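Local coordinates for A1 protein (Enterobacteria phage Qbeta, PDB 3RLK) that forms the read-through extension of a minor capsid protein of phage Qbeta and probably serves in infection of the host, at residues L37-E42 with I52-E57; N128-I133 with Y141-D146; G158-P163 with K178-I183. One frame throughout, in Å; residues are numbered along the deposited sequence.

In the fold
Contacts 1 and 2 belong to the same curled, mixed sheet, where strands 34-38 and 140-143 are neighbours. They touch each other: L37 and A55 of contact 1 pack against F132 of contact 2. Contact 1 is only partly buried. L37 and A55 lie on one face, and E39, N54 and E42 on the other together with I52. Contact 2 is the buried one, though a carboxylate and a serine hydroxyl meet at its helix end. Contact 3 lies on the other side of the chain's centre, about 28 Å from contact 1 between centres. It joins the end of strand 154-159 to the loop leading into strand 183-188. I183 there meets I133 of contact 2.

Contact 1 (L37-E42 with I52-E57); sequences LEEVYE and IYNAVE
I52 O accepts two backbone bonds, from Y41 N at 2.6 Å and from E42 N at 3.0 Å. I52 N returns a bond to E42 O at 2.8 Å. Two residues along from I52, N54 N donates to E39 O. The N54 amide adds a side-chain bond: ND2 lies 2.6 Å from E39 OE1. ND2 comes to the anti side of that carboxylate, somewhat out of its plane, and the bond is bent. The amide and carboxylate planes are 69° apart. E39 is extended, CG anti to the backbone N (chi1 -175°), which carries its carboxylate to that amide. N54 OD1 lies 3.4 Å from Y41 CD1. The Y41 ring runs beside I52 and touches its CG2 through CD2. Y53 has L37 O over one ring face and E38 O at its edge, in plane. L37 CD1 rests on A55 CB at 3.7 Å. A water joins E38 N to N54 O. Further out, R118 pairs with E38 and also bonds L37 O, while R48 pairs with E42. Y41 and E42 both face I52, a classic beta bulge in the hairpin of strands 40-42 and 52-58, within the curled sheet of this beta-barrel domain.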
loop_
_atom_site.group_PDB
_atom_site.type_symbol
_atom_site.label_atom_id
_atom_site.label_comp_id
_atom_site.label_asym_id
_atom_site.label_seq_id
_atom_site.Cartn_x
_atom_site.Cartn_y
_atom_site.Cartn_z
ATOM N N LEU A 37 -5.423 -0.825 -14.752
ATOM C CA LEU A 37 -6.476 -1.796 -14.755
ATOM C C LEU A 37 -7.838 -1.097 -15.053
ATOM O O LEU A 37 -8.446 -0.572 -14.159
ATOM C CB LEU A 37 -6.518 -2.502 -13.381
ATOM C CG LEU A 37 -5.612 -3.720 -13.244
ATOM C CD1 LEU A 37 -4.145 -3.307 -13.164
ATOM C CD2 LEU A 37 -6.103 -4.458 -11.920
ATOM N N GLU A 38 -8.280 -1.068 -16.323
ATOM C CA GLU A 38 -9.516 -0.353 -16.652
ATOM C C GLU A 38 -10.424 -1.187 -17.537
ATOM O O GLU A 38 -11.651 -1.089 -17.393
ATOM C CB GLU A 38 -9.236 0.986 -17.353
ATOM C CG GLU A 38 -8.532 2.113 -16.574
ATOM C CD GLU A 38 -9.152 2.461 -15.212
ATOM O OE1 GLU A 38 -10.408 2.294 -14.960
ATOM O OE2 GLU A 38 -8.351 2.945 -14.387
ATOM N N GLU A 39 -9.827 -1.984 -18.412
ATOM C CA GLU A 39 -10.572 -2.849 -19.344
ATOM C C GLU A 39 -11.024 -4.079 -18.583
ATOM O O GLU A 39 -10.218 -4.724 -17.869
ATOM C CB GLU A 39 -9.705 -3.315 -20.503
ATOM C CG GLU A 39 -10.543 -4.104 -21.500
ATOM C CD GLU A 39 -9.747 -4.597 -22.684
ATOM O OE1 GLU A 39 -8.979 -5.558 -22.516
ATOM O OE2 GLU A 39 -9.929 -4.059 -23.792
ATOM N N VAL A 40 -12.305 -4.404 -18.696
ATOM C CA VAL A 40 -12.793 -5.586 -17.991
ATOM C C VAL A 40 -12.552 -6.915 -18.699
ATOM O O VAL A 40 -12.953 -7.128 -19.867
ATOM C CB VAL A 40 -14.296 -5.459 -17.669
ATOM C CG1 VAL A 40 -14.790 -6.662 -16.995
ATOM C CG2 VAL A 40 -14.529 -4.209 -16.788
ATOM N N TYR A 41 -11.941 -7.830 -17.969
ATOM C CA TYR A 41 -11.761 -9.193 -18.416
ATOM C C TYR A 41 -12.958 -10.089 -18.124
ATOM O O TYR A 41 -13.419 -10.855 -19.008
ATOM C CB TYR A 41 -10.442 -9.736 -17.823
ATOM C CG TYR A 41 -10.182 -11.183 -18.057
ATOM C CD1 TYR A 41 -9.682 -11.626 -19.292
ATOM C CD2 TYR A 41 -10.364 -12.111 -17.037
ATOM C CE1 TYR A 41 -9.361 -13.013 -19.506
ATOM C CE2 TYR A 41 -10.060 -13.481 -17.237
ATOM C CZ TYR A 41 -9.562 -13.896 -18.459
ATOM O OH TYR A 41 -9.286 -15.225 -18.629
ATOM N N GLU A 42 -13.493 -10.004 -16.903
ATOM C CA GLU A 42 -14.688 -10.741 -16.584
ATOM C C GLU A 42 -15.522 -9.872 -15.629
ATOM O O GLU A 42 -14.964 -9.375 -14.661
ATOM C CB GLU A 42 -14.299 -12.068 -15.933
ATOM C CG GLU A 42 -15.476 -12.962 -15.566
ATOM C CD GLU A 42 -15.069 -14.120 -14.648
ATOM O OE1 GLU A 42 -13.902 -14.568 -14.698
ATOM O OE2 GLU A 42 -15.899 -14.577 -13.846
ATOM N N ILE A 52 -12.863 -8.703 -12.946
ATOM C CA ILE A 52 -11.411 -8.900 -13.125
ATOM C C ILE A 52 -11.065 -8.038 -14.306
ATOM O O ILE A 52 -11.749 -8.085 -15.358
ATOM C CB ILE A 52 -10.993 -10.390 -13.340
ATOM C CG1 ILE A 52 -11.418 -11.209 -12.115
ATOM C CG2 ILE A 52 -9.505 -10.506 -13.606
ATOM C CD1 ILE A 52 -11.142 -12.699 -12.191
ATOM N N TYR A 53 -9.990 -7.299 -14.152
ATOM C CA TYR A 53 -9.483 -6.441 -15.223
ATOM C C TYR A 53 -8.313 -7.098 -15.955
ATOM O O TYR A 53 -7.619 -8.018 -15.469
ATOM C CB TYR A 53 -9.018 -5.092 -14.654
ATOM C CG TYR A 53 -10.149 -4.294 -14.040
ATOM C CD1 TYR A 53 -10.809 -3.323 -14.772
ATOM C CD2 TYR A 53 -10.531 -4.494 -12.691
ATOM C CE1 TYR A 53 -11.875 -2.580 -14.213
ATOM C CE2 TYR A 53 -11.572 -3.763 -12.125
ATOM C CZ TYR A 53 -12.232 -2.799 -12.899
ATOM O OH TYR A 53 -13.275 -2.066 -12.358
ATOM N N ASN A 54 -8.103 -6.597 -17.152
ATOM C CA ASN A 54 -6.886 -6.873 -17.865
ATOM C C ASN A 54 -5.882 -5.838 -17.411
ATOM O O ASN A 54 -6.130 -4.625 -17.545
ATOM C CB ASN A 54 -7.158 -6.692 -19.354
ATOM C CG ASN A 54 -7.848 -7.906 -19.998
ATOM O OD1 ASN A 54 -7.522 -9.054 -19.722
ATOM N ND2 ASN A 54 -8.765 -7.641 -20.894
ATOM N N ALA A 55 -4.739 -6.284 -16.883
ATOM C CA ALA A 55 -3.669 -5.384 -16.507
ATOM C C ALA A 55 -2.808 -4.933 -17.652
ATOM O O ALA A 55 -2.266 -5.786 -18.354
ATOM C CB ALA A 55 -2.790 -6.007 -15.331
ATOM N N VAL A 56 -2.681 -3.613 -17.849
ATOM C CA VAL A 56 -1.795 -3.070 -18.889
ATOM C C VAL A 56 -0.568 -2.375 -18.282
ATOM O O VAL A 56 -0.721 -1.480 -17.458
ATOM C CB VAL A 56 -2.584 -2.132 -19.858
ATOM C CG1 VAL A 56 -1.632 -1.393 -20.873
ATOM C CG2 VAL A 56 -3.750 -2.962 -20.570
ATOM N N GLU A 57 0.642 -2.786 -18.675
ATOM C CA GLU A 57 1.891 -2.176 -18.070
ATOM C C GLU A 57 2.120 -0.695 -18.463
ATOM O O GLU A 57 1.881 -0.280 -19.611
ATOM C CB GLU A 57 3.077 -3.113 -18.376
ATOM C CG GLU A 57 4.286 -2.949 -17.506
ATOM C CD GLU A 57 5.471 -3.861 -18.041
ATOM O OE1 GLU A 57 5.229 -4.764 -18.885
ATOM O OE2 GLU A 57 6.586 -3.648 -17.595
HETATM O O HOH W 1 -6.790 -2.341 -18.660
#

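Contact 2 (N128-I133 with Y141-D146); sequences NIERFI and YCSLSD
S143 OG is gripped from both segments. It donates to E130 OE1 at 2.6 Å, meeting the carboxylate from above its plane, 41° out. It also accepts two weak bonds, from S145 N at 3.2 Å and D146 N at 3.4 Å. S143 is therefore the N-cap of helix 144-147. Its hydroxyl lies anti to the backbone N (chi1 176°), which sets OG between the strand carboxylate and the first turn of the helix. E130 reaches it with an extended chain, and its CD also lies 3.5 Å from S145 CB. K122 forms a salt bridge with E130 OE1 and a long, weak ion pair with D146. This lysine probably offsets the repulsion between the two acids. A water bridges R131 N and S145 OG.

The backbone bonds continue the pairing. L144 N, at the start of the helix, donates to R131 O at 2.8 Å. I133 and C142 form a hydrogen-bonded antiparallel pair, each N donating to the other's O. F132 and S143 form the non-hydrogen-bonded pair beside it.

Side chains then split between two faces. On one, F132 CD1 lies 3.6 Å from S143 N, and F132 CB touches Y141 CB. F132 O sits at the edge of the Y141 ring, in its plane. W35 meets the F132 ring edge-to-face. On the other face, L144 CD2 packs on I133 CB at 4.1 Å, and I133 CG2 lies beside C142 CB. The R131 guanidinium leads away to E119 and D107. This is an antiparallel beta hairpin whose second strand runs straight into a serine-capped helix, within the larger curled sheet.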
loop_
_atom_site.group_PDB
_atom_site.type_symbol
_atom_site.label_atom_id
_atom_site.label_comp_id
_atom_site.label_asym_id
_atom_site.label_seq_id
_atom_site.Cartn_x
_atom_site.Cartn_y
_atom_site.Cartn_z
ATOM N N ASN A 128 -1.159 -14.680 -15.327
ATOM C CA ASN A 128 -1.440 -14.712 -13.892
ATOM C C ASN A 128 -2.493 -13.704 -13.430
ATOM O O ASN A 128 -2.445 -12.537 -13.822
ATOM C CB ASN A 128 -0.154 -14.484 -13.106
ATOM C CG ASN A 128 0.866 -15.568 -13.328
ATOM O OD1 ASN A 128 0.517 -16.734 -13.449
ATOM N ND2 ASN A 128 2.137 -15.183 -13.382
ATOM N N ILE A 129 -3.424 -14.137 -12.586
ATOM C CA ILE A 129 -4.420 -13.232 -12.056
ATOM C C ILE A 129 -3.976 -12.820 -10.648
ATOM O O ILE A 129 -3.785 -13.679 -9.792
ATOM C CB ILE A 129 -5.854 -13.819 -12.120
ATOM C CG1 ILE A 129 -6.322 -13.942 -13.611
ATOM C CG2 ILE A 129 -6.808 -12.936 -11.338
ATOM C CD1 ILE A 129 -7.659 -14.727 -13.824
ATOM N N GLU A 130 -3.772 -11.521 -10.447
ATOM C CA GLU A 130 -3.159 -11.033 -9.184
ATOM C C GLU A 130 -3.998 -9.936 -8.599
ATOM O O GLU A 130 -4.965 -9.465 -9.245
ATOM C CB GLU A 130 -1.714 -10.583 -9.454
ATOM C CG GLU A 130 -0.823 -11.809 -9.728
ATOM C CD GLU A 130 0.639 -11.495 -10.044
ATOM O OE1 GLU A 130 0.971 -10.283 -10.063
ATOM O OE2 GLU A 130 1.433 -12.507 -10.228
ATOM N N ARG A 131 -3.722 -9.563 -7.350
ATOM C CA ARG A 131 -4.393 -8.385 -6.765
ATOM C C ARG A 131 -3.460 -7.187 -6.720
ATOM O O ARG A 131 -2.230 -7.336 -6.343
ATOM C CB ARG A 131 -5.008 -8.720 -5.393
ATOM C CG ARG A 131 -6.350 -9.417 -5.635
ATOM C CD ARG A 131 -6.535 -10.556 -4.834
ATOM N NE ARG A 131 -7.686 -11.405 -5.276
ATOM C CZ ARG A 131 -8.440 -12.088 -4.436
ATOM N NH1 ARG A 131 -8.209 -11.978 -3.128
ATOM N NH2 ARG A 131 -9.425 -12.871 -4.898
ATOM N N PHE A 132 -4.001 -6.015 -7.126
ATOM C CA PHE A 132 -3.200 -4.832 -7.404
ATOM C C PHE A 132 -3.662 -3.688 -6.494
ATOM O O PHE A 132 -4.864 -3.294 -6.489
ATOM C CB PHE A 132 -3.364 -4.371 -8.853
ATOM C CG PHE A 132 -2.781 -5.287 -9.846
ATOM C CD1 PHE A 132 -1.587 -4.980 -10.459
ATOM C CD2 PHE A 132 -3.422 -6.462 -10.152
ATOM C CE1 PHE A 132 -1.048 -5.869 -11.468
ATOM C CE2 PHE A 132 -2.936 -7.343 -11.102
ATOM C CZ PHE A 132 -1.739 -7.074 -11.742
ATOM N N ILE A 133 -2.733 -3.156 -5.699
ATOM C CA ILE A 133 -3.101 -2.014 -4.840
ATOM C C ILE A 133 -3.085 -0.744 -5.676
ATOM O O ILE A 133 -2.186 -0.568 -6.542
ATOM C CB ILE A 133 -2.099 -1.962 -3.619
ATOM C CG1 ILE A 133 -2.597 -0.963 -2.575
ATOM C CG2 ILE A 133 -0.626 -1.800 -4.089
ATOM C CD1 ILE A 133 -3.916 -1.417 -1.899
ATOM N N TYR A 141 -1.353 1.198 -10.543
ATOM C CA TYR A 141 -1.596 0.016 -9.703
ATOM C C TYR A 141 -0.296 -0.772 -9.588
ATOM O O TYR A 141 0.524 -0.803 -10.495
ATOM C CB TYR A 141 -2.642 -0.873 -10.363
ATOM C CG TYR A 141 -4.004 -0.336 -10.253
ATOM C CD1 TYR A 141 -4.818 -0.687 -9.163
ATOM C CD2 TYR A 141 -4.475 0.556 -11.196
ATOM C CE1 TYR A 141 -6.161 -0.108 -9.036
ATOM C CE2 TYR A 141 -5.784 1.107 -11.107
ATOM C CZ TYR A 141 -6.599 0.764 -10.042
ATOM O OH TYR A 141 -7.863 1.327 -9.991
ATOM N N CYS A 142 -0.138 -1.445 -8.466
ATOM C CA CYS A 142 1.116 -2.251 -8.273
ATOM C C CYS A 142 0.696 -3.630 -7.721
ATOM O O CYS A 142 -0.210 -3.692 -6.858
ATOM C CB CYS A 142 2.042 -1.511 -7.281
ATOM S SG CYS A 142 3.685 -2.326 -7.206
ATOM N N SER A 143 1.251 -4.727 -8.256
ATOM C CA SER A 143 0.849 -6.111 -7.872
ATOM C C SER A 143 1.319 -6.421 -6.434
ATOM O O SER A 143 2.531 -6.324 -6.197
ATOM C CB SER A 143 1.532 -7.108 -8.774
ATOM O OG SER A 143 1.195 -8.418 -8.322
ATOM N N LEU A 144 0.404 -6.852 -5.561
ATOM C CA LEU A 144 0.718 -7.300 -4.196
ATOM C C LEU A 144 1.632 -8.580 -4.210
ATOM O O LEU A 144 2.490 -8.807 -3.313
ATOM C CB LEU A 144 -0.614 -7.507 -3.414
ATOM C CG LEU A 144 -1.262 -6.125 -3.162
ATOM C CD1 LEU A 144 -2.759 -6.365 -2.796
ATOM C CD2 LEU A 144 -0.456 -5.358 -2.038
ATOM N N SER A 145 1.503 -9.329 -5.316
ATOM C CA SER A 145 2.305 -10.516 -5.565
ATOM C C SER A 145 3.748 -10.115 -5.744
ATOM O O SER A 145 4.605 -10.718 -5.112
ATOM C CB SER A 145 1.837 -11.337 -6.783
ATOM O OG SER A 145 0.592 -11.994 -6.470
ATOM N N ASP A 146 4.003 -9.056 -6.511
ATOM C CA ASP A 146 5.340 -8.566 -6.748
ATOM C C ASP A 146 5.968 -7.965 -5.459
ATOM O O ASP A 146 7.078 -8.313 -5.089
ATOM C CB ASP A 146 5.365 -7.475 -7.845
ATOM C CG ASP A 146 5.016 -7.970 -9.241
ATOM O OD1 ASP A 146 4.742 -9.180 -9.402
ATOM O OD2 ASP A 146 5.046 -7.137 -10.209
HETATM O O HOH W 2 -1.993 -10.858 -5.600
#

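Contact 3 (G158-P163 with K178-I183); sequences GFWRDP and KTKCPI
Two backbone hydrogen bonds join R161 and F159 to the partner segment. R161 N donates to K180 O at 2.8 Å, almost straight at 170°. F159 N donates to P182 O at 3.1 Å, more bent. C181 CA adds a CA-H...O contact to F159 O. G158 CA lies 3.2 Å from P182 O, and G158 pairs with I183 across the strands. With no side chain on the glycine, the two segments come close there.

Aromatic and sulfur contacts centre on W160. Its CG is anti to the backbone N (chi1 -171°), which turns the ring back so that CE3 touches C181 CB at 3.5 Å. C181 SG lies at the edge of the six-membered ring, a cysteine sulfur-aromatic contact. K180 O lies over one face of the indole, offset toward the rim. F176 meets the W160 ring edge-to-face.

G158 and F159 end strand 154-159, and I183 begins strand 183-188, in the three-stranded antiparallel sheet. The other contacts lie in the ends of the loop between them.

Among aliphatic contacts, K180 runs extended alongside W160, with CD 4.0 Å from W160 CH2. The R161 and P182 side chains cross at about a right angle, R161 CD against P182 CG at 3.8 Å.

The charged groups have their strongest partners elsewhere: K180 NZ bonds K175 O, D162 OD1 bonds S164, and R161 pairs with D20. The D162 carboxylate lies alongside the K180 chain, OD2 4.5 Å from K180 NZ, beyond a salt bridge. In the guanidinium plane of R161, a water links NH1 to T179 O.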
loop_
_atom_site.group_PDB
_atom_site.type_symbol
_atom_site.label_atom_id
_atom_site.label_comp_id
_atom_site.label_asym_id
_atom_site.label_seq_id
_atom_site.Cartn_x
_atom_site.Cartn_y
_atom_site.Cartn_z
ATOM N N GLY A 158 2.329 3.803 4.446
ATOM C CA GLY A 158 1.286 4.809 4.611
ATOM C C GLY A 158 1.607 5.847 5.691
ATOM O O GLY A 158 2.701 5.863 6.240
ATOM N N PHE A 159 0.689 6.786 5.894
ATOM C CA PHE A 159 0.910 7.783 6.904
ATOM C C PHE A 159 -0.393 7.983 7.645
ATOM O O PHE A 159 -1.432 8.248 7.049
ATOM C CB PHE A 159 1.485 9.082 6.344
ATOM C CG PHE A 159 1.720 10.157 7.406
ATOM C CD1 PHE A 159 2.986 10.381 7.949
ATOM C CD2 PHE A 159 0.631 10.969 7.817
ATOM C CE1 PHE A 159 3.156 11.325 8.961
ATOM C CE2 PHE A 159 0.782 11.927 8.850
ATOM C CZ PHE A 159 2.028 12.121 9.390
ATOM N N TRP A 160 -0.330 7.790 8.972
ATOM C CA TRP A 160 -1.527 7.777 9.822
ATOM C C TRP A 160 -1.951 9.213 10.109
ATOM O O TRP A 160 -1.178 10.034 10.764
ATOM C CB TRP A 160 -1.222 7.050 11.155
ATOM C CG TRP A 160 -2.436 6.842 11.911
ATOM C CD1 TRP A 160 -2.918 7.613 12.934
ATOM C CD2 TRP A 160 -3.366 5.783 11.734
ATOM N NE1 TRP A 160 -4.091 7.083 13.399
ATOM C CE2 TRP A 160 -4.413 5.987 12.652
ATOM C CE3 TRP A 160 -3.453 4.705 10.825
ATOM C CZ2 TRP A 160 -5.481 5.133 12.746
ATOM C CZ3 TRP A 160 -4.524 3.833 10.928
ATOM C CH2 TRP A 160 -5.555 4.092 11.859
ATOM N N ARG A 161 -3.178 9.509 9.682
ATOM C CA ARG A 161 -3.749 10.870 9.707
ATOM C C ARG A 161 -4.807 11.031 10.774
ATOM O O ARG A 161 -5.210 12.158 11.067
ATOM C CB ARG A 161 -4.393 11.170 8.337
ATOM C CG ARG A 161 -3.315 11.213 7.261
ATOM C CD ARG A 161 -3.832 11.979 6.072
ATOM N NE ARG A 161 -3.969 13.419 6.357
ATOM C CZ ARG A 161 -4.932 14.197 5.830
ATOM N NH1 ARG A 161 -5.827 13.675 4.943
ATOM N NH2 ARG A 161 -4.951 15.542 6.109
ATOM N N ASP A 162 -5.271 9.923 11.370
ATOM C CA ASP A 162 -6.439 9.939 12.258
ATOM C C ASP A 162 -6.013 10.448 13.647
ATOM O O ASP A 162 -5.169 9.833 14.296
ATOM C CB ASP A 162 -7.083 8.535 12.343
ATOM C CG ASP A 162 -8.428 8.498 13.139
ATOM O OD1 ASP A 162 -8.775 9.413 13.902
ATOM O OD2 ASP A 162 -9.175 7.507 13.002
ATOM N N PRO A 163 -6.605 11.591 14.087
ATOM C CA PRO A 163 -6.210 12.136 15.363
ATOM C C PRO A 163 -6.878 11.425 16.538
ATOM O O PRO A 163 -6.550 11.747 17.683
ATOM C CB PRO A 163 -6.695 13.587 15.282
ATOM C CG PRO A 163 -8.007 13.479 14.365
ATOM C CD PRO A 163 -7.484 12.524 13.326
ATOM N N LYS A 178 -7.967 3.790 3.616
ATOM C CA LYS A 178 -7.232 4.788 2.874
ATOM C C LYS A 178 -7.426 6.235 3.314
ATOM O O LYS A 178 -6.582 7.066 2.973
ATOM C CB LYS A 178 -7.630 4.616 1.391
ATOM C CG LYS A 178 -9.059 5.104 1.169
ATOM C CD LYS A 178 -9.529 4.617 -0.206
ATOM C CE LYS A 178 -10.766 5.315 -0.614
ATOM N NZ LYS A 178 -10.906 5.246 -2.106
ATOM N N THR A 179 -8.516 6.561 4.016
ATOM C CA THR A 179 -8.705 7.907 4.580
ATOM C C THR A 179 -7.908 8.136 5.922
ATOM O O THR A 179 -7.230 9.162 6.059
ATOM C CB THR A 179 -10.175 8.140 4.798
ATOM O OG1 THR A 179 -10.804 7.863 3.526
ATOM C CG2 THR A 179 -10.456 9.611 5.123
ATOM N N LYS A 180 -7.960 7.150 6.809
ATOM C CA LYS A 180 -7.171 7.162 8.031
ATOM C C LYS A 180 -5.694 7.085 7.753
ATOM O O LYS A 180 -4.889 7.651 8.524
ATOM C CB LYS A 180 -7.541 5.993 8.893
ATOM C CG LYS A 180 -8.908 6.145 9.462
ATOM C CD LYS A 180 -9.192 4.950 10.333
ATOM C CE LYS A 180 -10.655 4.718 10.711
ATOM N NZ LYS A 180 -10.630 3.476 11.609
ATOM N N CYS A 181 -5.318 6.305 6.729
ATOM C CA CYS A 181 -3.892 6.013 6.482
ATOM C C CYS A 181 -3.549 5.869 4.988
ATOM O O CYS A 181 -3.262 4.752 4.515
ATOM C CB CYS A 181 -3.442 4.790 7.284
ATOM S SG CYS A 181 -1.674 4.461 7.427
ATOM N N PRO A 182 -3.491 7.012 4.267
ATOM C CA PRO A 182 -3.283 6.879 2.829
ATOM C C PRO A 182 -1.868 6.402 2.497
ATOM O O PRO A 182 -0.902 6.674 3.248
ATOM C CB PRO A 182 -3.542 8.295 2.299
ATOM C CG PRO A 182 -3.315 9.213 3.517
ATOM C CD PRO A 182 -3.918 8.379 4.626
ATOM N N ILE A 183 -1.780 5.641 1.396
ATOM C CA ILE A 183 -0.454 5.161 0.949
ATOM C C ILE A 183 0.334 6.330 0.435
ATOM O O ILE A 183 -0.187 7.142 -0.356
ATOM C CB ILE A 183 -0.611 4.036 -0.144
ATOM C CG1 ILE A 183 -1.463 2.892 0.449
ATOM C CG2 ILE A 183 0.798 3.659 -0.803
ATOM C CD1 ILE A 183 -2.036 1.873 -0.562
HETATM O O HOH W 3 -6.719 11.111 4.303
#